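Local atomic coordinates of ADP-ribosylation factor-binding protein GGA2 (PDB entry 3MNM), a protein that may regulate membrane traffic through the trans-Golgi network and binds ARF1 and ARF2, its Ig-like GAE domain being the part described. Residues 103-108 against 112-117. Sequence-based numbering, arbitrary orientation. Where two conformers were deposited one is given.
Sequences VNYSVN and AEETAV
Tyr105 and Glu114 meet on one face of the beta hairpin formed by strands 100-107 and 110-117, part of the Ig-like beta sandwich of the GAE domain. The axes of segments 103-107 and 112-117 run antiparallel, and the hydrogen-bonded pairs Val103-Glu114 and Tyr105-Ala112 flank the non-hydrogen-bonded pair Asn104-Glu113. With CG set between the backbone N and the carbonyl carbon, the Tyr105 ring leans over Ala112, whose CB lies 3.8 Å from the ring centroid, 23° off the normal, a CH-pi contact. The phenol OH then reaches diagonally to Glu114, giving a very short hydrogen bond of 2.5 Å from Tyr105 OH to Glu114 OE2; ring and carboxylate planes stand 68° apart. Ser16 OG also hydrogen-bonds to this OE2, tying in the segment between strands 10-15 and 19-27. The opposite face carries Asn104 beside Glu113, amide and carboxylate nearly perpendicular (87°). Asn104 ND2 gives one hydrogen bond to the anti lone pair of Glu113 OE2 at 3.1 Å. Replacing Asn104 with an alanine would probably leave Glu113 OE2 without its amide donor and its carboxylate freer to swing. A water accepts a second hydrogen bond from Asn104 ND2 and donates to Ala112 O at 2.7 Å.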
loop_
_atom_site.group_PDB
_atom_site.type_symbol
_atom_site.label_atom_id
_atom_site.label_comp_id
_atom_site.label_asym_id
_atom_site.label_seq_id
_atom_site.Cartn_x
_atom_site.Cartn_y
_atom_site.Cartn_z
ATOM N N VAL A 103 -8.053 1.688 -2.208
ATOM C CA VAL A 103 -8.149 0.244 -2.358
ATOM C C VAL A 103 -9.617 -0.161 -2.506
ATOM O O VAL A 103 -10.500 0.367 -1.827
ATOM C CB VAL A 103 -7.446 -0.510 -1.188
ATOM C CG1 VAL A 103 -8.230 -0.370 0.114
ATOM C CG2 VAL A 103 -7.229 -1.994 -1.547
ATOM N N ASN A 104 -9.873 -1.073 -3.437
ATOM C CA ASN A 104 -11.205 -1.641 -3.626
ATOM C C ASN A 104 -11.036 -3.142 -3.530
ATOM O O ASN A 104 -10.062 -3.678 -4.049
ATOM C CB ASN A 104 -11.751 -1.299 -5.020
ATOM C CG ASN A 104 -12.145 0.147 -5.147
ATOM O OD1 ASN A 104 -11.296 1.002 -5.384
ATOM N ND2 ASN A 104 -13.436 0.439 -4.967
ATOM N N TYR A 105 -11.955 -3.809 -2.848
ATOM C CA TYR A 105 -11.867 -5.257 -2.710
ATOM C C TYR A 105 -13.224 -5.827 -2.339
ATOM O O TYR A 105 -14.162 -5.087 -2.020
ATOM C CB TYR A 105 -10.811 -5.641 -1.659
ATOM C CG TYR A 105 -11.081 -5.090 -0.274
ATOM C CD1 TYR A 105 -10.591 -3.839 0.101
ATOM C CD2 TYR A 105 -11.814 -5.819 0.660
ATOM C CE1 TYR A 105 -10.834 -3.323 1.364
ATOM C CE2 TYR A 105 -12.055 -5.310 1.936
ATOM C CZ TYR A 105 -11.560 -4.064 2.278
ATOM O OH TYR A 105 -11.809 -3.549 3.534
ATOM N N SER A 106 -13.335 -7.151 -2.386
ATOM C CA SER A 106 -14.558 -7.845 -1.993
ATOM C C SER A 106 -14.321 -8.630 -0.705
ATOM O O SER A 106 -13.266 -9.249 -0.544
ATOM C CB SER A 106 -14.974 -8.829 -3.099
ATOM O OG SER A 106 -14.916 -8.239 -4.385
ATOM N N VAL A 107 -15.300 -8.627 0.196
ATOM C CA VAL A 107 -15.236 -9.445 1.410
ATOM C C VAL A 107 -16.667 -9.711 1.889
ATOM O O VAL A 107 -17.527 -8.835 1.806
ATOM C CB VAL A 107 -14.380 -8.782 2.526
ATOM C CG1 VAL A 107 -15.032 -7.493 3.018
ATOM C CG2 VAL A 107 -14.161 -9.745 3.689
ATOM N N ASN A 108 -16.935 -10.931 2.349
ATOM C CA ASN A 108 -18.300 -11.295 2.766
ATOM C C ASN A 108 -19.375 -11.059 1.689
ATOM O O ASN A 108 -20.506 -10.683 2.000
ATOM C CB ASN A 108 -18.690 -10.533 4.039
ATOM C CG ASN A 108 -17.726 -10.768 5.187
ATOM O OD1 ASN A 108 -17.430 -11.908 5.541
ATOM N ND2 ASN A 108 -17.248 -9.682 5.790
ATOM N N ALA A 112 -16.043 -3.386 -0.839
ATOM C CA ALA A 112 -15.489 -2.428 0.114
ATOM C C ALA A 112 -14.529 -1.487 -0.584
ATOM O O ALA A 112 -13.974 -1.795 -1.636
ATOM C CB ALA A 112 -14.787 -3.146 1.254
ATOM N N GLU A 113 -14.348 -0.313 0.004
ATOM C CA GLU A 113 -13.443 0.670 -0.555
ATOM C C GLU A 113 -12.890 1.490 0.612
ATOM O O GLU A 113 -13.611 1.810 1.555
ATOM C CB GLU A 113 -14.195 1.583 -1.521
ATOM C CG GLU A 113 -13.332 2.618 -2.218
ATOM C CD GLU A 113 -14.171 3.563 -3.043
ATOM O OE1 GLU A 113 -14.657 4.570 -2.478
ATOM O OE2 GLU A 113 -14.370 3.288 -4.241
ATOM N N GLU A 114 -11.595 1.763 0.574
ATOM C CA GLU A 114 -10.977 2.661 1.546
ATOM C C GLU A 114 -10.050 3.588 0.780
ATOM O O GLU A 114 -9.445 3.185 -0.202
ATOM C CB GLU A 114 -10.203 1.862 2.594
ATOM C CG GLU A 114 -11.106 0.957 3.426
ATOM C CD GLU A 114 -10.479 -0.390 3.750
ATOM O OE1 GLU A 114 -9.282 -0.581 3.492
ATOM O OE2 GLU A 114 -11.199 -1.253 4.271
ATOM N N THR A 115 -9.965 4.847 1.209
ATOM C CA THR A 115 -9.089 5.797 0.543
ATOM C C THR A 115 -8.537 6.781 1.568
ATOM O O THR A 115 -9.158 7.002 2.617
ATOM C CB THR A 115 -9.853 6.641 -0.511
ATOM O OG1 THR A 115 -10.612 7.658 0.163
ATOM C CG2 THR A 115 -10.791 5.800 -1.341
ATOM N N ALA A 116 -7.358 7.331 1.288
ATOM C CA ALA A 116 -6.793 8.427 2.101
ATOM C C ALA A 116 -5.633 9.118 1.411
ATOM O O ALA A 116 -5.167 8.695 0.353
ATOM C CB ALA A 116 -6.311 7.922 3.441
ATOM N N VAL A 117 -5.164 10.184 2.064
ATOM C CA VAL A 117 -3.892 10.838 1.772
ATOM C C VAL A 117 -2.854 10.491 2.854
ATOM O O VAL A 117 -3.112 10.660 4.053
ATOM C CB VAL A 117 -4.085 12.353 1.746
ATOM C CG1 VAL A 117 -4.742 12.779 0.435
ATOM C CG2 VAL A 117 -4.938 12.783 2.949
HETATM O O HOH W 1 -15.042 -2.004 -4.121
#